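Lipoxygenase (Cyanothece sp., PDB 5EK8) probably catalyses the insertion of molecular oxygen into polyunsaturated fatty acids as a non-heme iron 9R-lipoxygenase that carries a PLAT domain. Local coordinates at residues A[450-462]-A[644-657]. Sequence-based numbering, arbitrary orientation.
Sequences HKYAKAANLYWQI and ALLNRKDQFAELGI
A knob-into-hole packing joins two nearly antiparallel helices of the lipoxygenase fold: Phe652, on the short helix 649-653, enters a hole formed by Ala455, Leu458, Tyr459 and Ile462, and the axis of helix 649-653 runs at 169° to that of helix 451-462, N to C. Leu458 lays CD1 over the centre of one face of the Phe652 ring, a CH-pi contact 4.0 Å from the centroid, and the same methyl touches Gln651 CB. Ile462 instead meets the ring at its edge, CD1 lying near the ring plane 3.5 Å from CE2 of Phe652. With CG2 anti to the backbone N, the branches of Ile462 divide: CG2 rests on Ala644 CB (3.8 Å), while CD1 also reaches Leu645 CD1 and Arg648 CB. Cutting Ile462 back to an alanine would probably cost the CE2 side of the Phe652 ring its CD1 partner and the Ala644 methyl its CG2 partner, opening a gap there. Beyond the ring, a Schellman motif with Gly656 as C-prime residue ends helix 649-653, Ile657 N bonding to Phe652 O (2.9 Å) and Gly656 N to Ala653 O (2.8 Å). The turned chain brings Ile657 CD1 to 3.6 Å from Ala455 CB, and the side chains of Leu655 and Lys454 cross at a slant, CD2 touching CE. No hydrogen bond spans the interface. Tyr459 links it inward, bonding through OH to Thr567 and packing on Leu568 of helix 549-574, which carries the iron ligands His570 and Asn574.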
loop_
_atom_site.group_PDB
_atom_site.type_symbol
_atom_site.label_atom_id
_atom_site.label_comp_id
_atom_site.label_asym_id
_atom_site.label_seq_id
_atom_site.Cartn_x
_atom_site.Cartn_y
_atom_site.Cartn_z
ATOM N N HIS A 450 4.129 4.308 -25.376
ATOM C CA HIS A 450 3.884 4.670 -23.984
ATOM C C HIS A 450 2.743 3.836 -23.411
ATOM O O HIS A 450 1.639 4.332 -23.174
ATOM C CB HIS A 450 3.574 6.161 -23.859
ATOM C CG HIS A 450 3.762 6.696 -22.478
ATOM N ND1 HIS A 450 3.512 8.012 -22.144
ATOM C CD2 HIS A 450 4.184 6.098 -21.341
ATOM C CE1 HIS A 450 3.764 8.194 -20.863
ATOM N NE2 HIS A 450 4.177 7.047 -20.350
ATOM N N LYS A 451 3.031 2.559 -23.193
ATOM C CA LYS A 451 2.023 1.596 -22.780
ATOM C C LYS A 451 1.347 1.967 -21.455
ATOM O O LYS A 451 0.121 1.861 -21.324
ATOM C CB LYS A 451 2.655 0.206 -22.685
ATOM C CG LYS A 451 1.712 -0.891 -22.239
ATOM C CD LYS A 451 2.431 -2.225 -22.235
ATOM C CE LYS A 451 3.061 -2.510 -23.593
ATOM N NZ LYS A 451 3.664 -3.871 -23.649
ATOM N N TYR A 452 2.131 2.408 -20.475
ATOM C CA TYR A 452 1.556 2.679 -19.165
ATOM C C TYR A 452 0.477 3.758 -19.216
ATOM O O TYR A 452 -0.543 3.651 -18.546
ATOM C CB TYR A 452 2.611 3.097 -18.140
ATOM C CG TYR A 452 1.911 3.573 -16.892
ATOM C CD1 TYR A 452 1.277 2.666 -16.051
ATOM C CD2 TYR A 452 1.808 4.930 -16.595
ATOM C CE1 TYR A 452 0.593 3.091 -14.934
ATOM C CE2 TYR A 452 1.123 5.364 -15.476
ATOM C CZ TYR A 452 0.519 4.440 -14.654
ATOM O OH TYR A 452 -0.167 4.853 -13.541
ATOM N N ALA A 453 0.714 4.808 -19.991
ATOM C CA ALA A 453 -0.237 5.908 -20.069
ATOM C C ALA A 453 -1.554 5.455 -20.686
ATOM O O ALA A 453 -2.630 5.742 -20.158
ATOM C CB ALA A 453 0.349 7.054 -20.857
ATOM N N LYS A 454 -1.460 4.743 -21.806
ATOM C CA LYS A 454 -2.636 4.177 -22.459
ATOM C C LYS A 454 -3.426 3.307 -21.475
ATOM O O LYS A 454 -4.637 3.501 -21.276
ATOM C CB LYS A 454 -2.219 3.362 -23.690
ATOM C CG LYS A 454 -1.553 4.190 -24.788
ATOM C CD LYS A 454 -0.671 3.330 -25.687
ATOM C CE LYS A 454 -1.334 3.010 -27.020
ATOM N NZ LYS A 454 -1.433 4.213 -27.894
ATOM N N ALA A 455 -2.722 2.365 -20.852
ATOM C CA ALA A 455 -3.321 1.463 -19.871
ATOM C C ALA A 455 -4.046 2.218 -18.757
ATOM O O ALA A 455 -5.215 1.952 -18.455
ATOM C CB ALA A 455 -2.253 0.566 -19.279
ATOM N N ALA A 456 -3.335 3.175 -18.171
ATOM C CA ALA A 456 -3.829 3.967 -17.053
ATOM C C ALA A 456 -5.071 4.768 -17.421
ATOM O O ALA A 456 -6.026 4.820 -16.652
ATOM C CB ALA A 456 -2.734 4.896 -16.548
ATOM N N ASN A 457 -5.066 5.388 -18.596
ATOM C CA ASN A 457 -6.220 6.172 -19.026
ATOM C C ASN A 457 -7.441 5.301 -19.314
ATOM O O ASN A 457 -8.569 5.661 -18.951
ATOM C CB ASN A 457 -5.870 7.010 -20.253
ATOM C CG ASN A 457 -5.340 8.383 -19.884
ATOM O OD1 ASN A 457 -6.111 9.298 -19.587
ATOM N ND2 ASN A 457 -4.019 8.532 -19.895
ATOM N N LEU A 458 -7.216 4.154 -19.952
ATOM C CA LEU A 458 -8.290 3.189 -20.185
ATOM C C LEU A 458 -8.930 2.774 -18.860
ATOM O O LEU A 458 -10.163 2.835 -18.685
ATOM C CB LEU A 458 -7.754 1.959 -20.914
ATOM C CG LEU A 458 -8.645 1.303 -21.972
ATOM C CD1 LEU A 458 -7.950 0.072 -22.526
ATOM C CD2 LEU A 458 -10.028 0.950 -21.426
ATOM N N TYR A 459 -8.080 2.365 -17.921
ATOM C CA TYR A 459 -8.551 1.958 -16.603
ATOM C C TYR A 459 -9.292 3.092 -15.909
ATOM O O TYR A 459 -10.292 2.868 -15.231
ATOM C CB TYR A 459 -7.391 1.490 -15.725
ATOM C CG TYR A 459 -7.857 0.791 -14.472
ATOM C CD1 TYR A 459 -8.614 -0.370 -14.553
ATOM C CD2 TYR A 459 -7.550 1.292 -13.212
ATOM C CE1 TYR A 459 -9.051 -1.017 -13.420
ATOM C CE2 TYR A 459 -7.984 0.651 -12.066
ATOM C CZ TYR A 459 -8.737 -0.508 -12.177
ATOM O OH TYR A 459 -9.181 -1.172 -11.052
ATOM N N TRP A 460 -8.792 4.309 -16.093
ATOM C CA TRP A 460 -9.384 5.485 -15.482
ATOM C C TRP A 460 -10.797 5.696 -15.994
ATOM O O TRP A 460 -11.696 6.011 -15.219
ATOM C CB TRP A 460 -8.528 6.723 -15.754
ATOM C CG TRP A 460 -8.998 7.947 -15.029
ATOM C CD1 TRP A 460 -9.653 9.013 -15.564
ATOM C CD2 TRP A 460 -8.854 8.224 -13.630
ATOM N NE1 TRP A 460 -9.922 9.943 -14.589
ATOM C CE2 TRP A 460 -9.441 9.483 -13.392
ATOM C CE3 TRP A 460 -8.286 7.531 -12.558
ATOM C CZ2 TRP A 460 -9.476 10.062 -12.125
ATOM C CZ3 TRP A 460 -8.321 8.104 -11.304
ATOM C CH2 TRP A 460 -8.913 9.359 -11.096
ATOM N N GLN A 461 -10.995 5.524 -17.298
ATOM C CA GLN A 461 -12.328 5.676 -17.874
ATOM C C GLN A 461 -13.260 4.579 -17.370
ATOM O O GLN A 461 -14.451 4.822 -17.123
ATOM C CB GLN A 461 -12.264 5.670 -19.402
ATOM C CG GLN A 461 -12.358 7.063 -20.024
ATOM C CD GLN A 461 -11.391 8.059 -19.394
ATOM O OE1 GLN A 461 -10.173 7.962 -19.568
ATOM N NE2 GLN A 461 -11.934 9.021 -18.652
ATOM N N ILE A 462 -12.714 3.377 -17.200
ATOM C CA ILE A 462 -13.486 2.295 -16.587
ATOM C C ILE A 462 -13.959 2.683 -15.182
ATOM O O ILE A 462 -15.138 2.528 -14.842
ATOM C CB ILE A 462 -12.675 0.994 -16.502
ATOM C CG1 ILE A 462 -12.337 0.484 -17.902
ATOM C CG2 ILE A 462 -13.458 -0.067 -15.754
ATOM C CD1 ILE A 462 -11.475 -0.749 -17.894
ATOM N N ALA A 644 -17.506 -3.995 -15.856
ATOM C CA ALA A 644 -16.926 -2.854 -16.554
ATOM C C ALA A 644 -15.519 -3.189 -17.042
ATOM O O ALA A 644 -15.126 -2.816 -18.150
ATOM C CB ALA A 644 -16.900 -1.629 -15.650
ATOM N N LEU A 645 -14.763 -3.892 -16.206
ATOM C CA LEU A 645 -13.406 -4.298 -16.564
ATOM C C LEU A 645 -13.406 -5.403 -17.624
ATOM O O LEU A 645 -12.627 -5.363 -18.577
ATOM C CB LEU A 645 -12.643 -4.766 -15.323
ATOM C CG LEU A 645 -11.208 -5.250 -15.552
ATOM C CD1 LEU A 645 -10.333 -4.129 -16.107
ATOM C CD2 LEU A 645 -10.624 -5.822 -14.265
ATOM N N LEU A 646 -14.287 -6.384 -17.448
ATOM C CA LEU A 646 -14.392 -7.512 -18.366
ATOM C C LEU A 646 -14.784 -7.040 -19.756
ATOM O O LEU A 646 -14.212 -7.483 -20.752
ATOM C CB LEU A 646 -15.409 -8.536 -17.854
ATOM C CG LEU A 646 -14.985 -9.357 -16.638
ATOM C CD1 LEU A 646 -16.143 -10.182 -16.092
ATOM C CD2 LEU A 646 -13.809 -10.242 -16.999
ATOM N N ASN A 647 -15.764 -6.140 -19.806
ATOM C CA ASN A 647 -16.212 -5.524 -21.050
ATOM C C ASN A 647 -15.034 -4.998 -21.866
ATOM O O ASN A 647 -15.013 -5.106 -23.091
ATOM C CB ASN A 647 -17.204 -4.397 -20.738
ATOM C CG ASN A 647 -17.723 -3.691 -21.982
ATOM O OD1 ASN A 647 -17.592 -4.185 -23.105
ATOM N ND2 ASN A 647 -18.337 -2.530 -21.780
ATOM N N ARG A 648 -14.033 -4.462 -21.176
ATOM C CA ARG A 648 -12.888 -3.876 -21.853
ATOM C C ARG A 648 -11.626 -4.741 -21.729
ATOM O O ARG A 648 -10.533 -4.229 -21.498
ATOM C CB ARG A 648 -12.628 -2.469 -21.310
ATOM C CG ARG A 648 -13.902 -1.673 -21.049
ATOM C CD ARG A 648 -13.856 -0.300 -21.701
ATOM N NE ARG A 648 -13.824 -0.384 -23.158
ATOM C CZ ARG A 648 -13.851 0.669 -23.967
ATOM N NH1 ARG A 648 -13.913 1.894 -23.460
ATOM N NH2 ARG A 648 -13.819 0.499 -25.284
ATOM N N LYS A 649 -11.789 -6.048 -21.913
ATOM C CA LYS A 649 -10.692 -7.012 -21.830
ATOM C C LYS A 649 -9.711 -6.914 -23.001
ATOM O O LYS A 649 -8.486 -6.975 -22.826
ATOM C CB LYS A 649 -11.268 -8.430 -21.764
ATOM C CG LYS A 649 -10.250 -9.554 -21.887
ATOM C CD LYS A 649 -10.950 -10.904 -21.877
ATOM C CE LYS A 649 -9.967 -12.057 -21.958
ATOM N NZ LYS A 649 -9.011 -12.057 -20.815
ATOM N N ASP A 650 -10.264 -6.754 -24.198
ATOM C CA ASP A 650 -9.488 -6.862 -25.425
ATOM C C ASP A 650 -8.652 -5.622 -25.738
ATOM O O ASP A 650 -7.594 -5.733 -26.354
ATOM C CB ASP A 650 -10.422 -7.168 -26.592
ATOM C CG ASP A 650 -11.369 -8.310 -26.287
ATOM O OD1 ASP A 650 -10.944 -9.481 -26.381
ATOM O OD2 ASP A 650 -12.539 -8.036 -25.945
ATOM N N GLN A 651 -9.123 -4.447 -25.327
ATOM C CA GLN A 651 -8.353 -3.219 -25.521
ATOM C C GLN A 651 -7.126 -3.262 -24.624
ATOM O O GLN A 651 -6.072 -2.723 -24.965
ATOM C CB GLN A 651 -9.188 -1.970 -25.218
ATOM C CG GLN A 651 -10.532 -1.887 -25.935
ATOM C CD GLN A 651 -11.579 -2.813 -25.335
ATOM O OE1 GLN A 651 -11.273 -3.624 -24.462
ATOM N NE2 GLN A 651 -12.816 -2.696 -25.804
ATOM N N PHE A 652 -7.274 -3.908 -23.471
ATOM C CA PHE A 652 -6.146 -4.134 -22.578
ATOM C C PHE A 652 -5.219 -5.181 -23.174
ATOM O O PHE A 652 -3.998 -5.077 -23.056
ATOM C CB PHE A 652 -6.618 -4.565 -21.187
ATOM C CG PHE A 652 -6.901 -3.417 -20.260
ATOM C CD1 PHE A 652 -5.883 -2.566 -19.861
ATOM C CD2 PHE A 652 -8.180 -3.187 -19.785
ATOM C CE1 PHE A 652 -6.138 -1.504 -19.006
ATOM C CE2 PHE A 652 -8.440 -2.132 -18.928
ATOM C CZ PHE A 652 -7.419 -1.291 -18.537
ATOM N N ALA A 653 -5.807 -6.191 -23.812
ATOM C CA ALA A 653 -5.022 -7.203 -24.514
ATOM C C ALA A 653 -4.165 -6.574 -25.619
ATOM O O ALA A 653 -3.024 -6.983 -25.843
ATOM C CB ALA A 653 -5.935 -8.275 -25.093
ATOM N N GLU A 654 -4.718 -5.569 -26.294
ATOM C CA GLU A 654 -4.022 -4.871 -27.377
ATOM C C GLU A 654 -2.804 -4.103 -26.875
ATOM O O GLU A 654 -1.948 -3.695 -27.659
ATOM C CB GLU A 654 -4.975 -3.913 -28.097
ATOM C CG GLU A 654 -6.051 -4.610 -28.917
ATOM C CD GLU A 654 -7.095 -3.650 -29.449
ATOM O OE1 GLU A 654 -7.161 -2.505 -28.953
ATOM O OE2 GLU A 654 -7.851 -4.041 -30.363
ATOM N N LEU A 655 -2.740 -3.901 -25.562
ATOM C CA LEU A 655 -1.603 -3.245 -24.933
ATOM C C LEU A 655 -0.731 -4.266 -24.209
ATOM O O LEU A 655 0.208 -3.905 -23.506
ATOM C CB LEU A 655 -2.084 -2.165 -23.963
ATOM C CG LEU A 655 -3.014 -1.111 -24.570
ATOM C CD1 LEU A 655 -3.551 -0.166 -23.495
ATOM C CD2 LEU A 655 -2.293 -0.341 -25.668
ATOM N N GLY A 656 -1.049 -5.546 -24.389
ATOM C CA GLY A 656 -0.274 -6.620 -23.794
ATOM C C GLY A 656 -0.543 -6.796 -22.312
ATOM O O GLY A 656 0.347 -7.159 -21.541
ATOM N N ILE A 657 -1.785 -6.542 -21.914
ATOM C CA ILE A 657 -2.175 -6.631 -20.513
ATOM C C ILE A 657 -3.358 -7.575 -20.296
ATOM O O ILE A 657 -4.347 -7.542 -21.032
ATOM C CB ILE A 657 -2.526 -5.236 -19.955
ATOM C CG1 ILE A 657 -1.298 -4.324 -20.024
ATOM C CG2 ILE A 657 -3.042 -5.342 -18.530
ATOM C CD1 ILE A 657 -1.630 -2.862 -20.248
#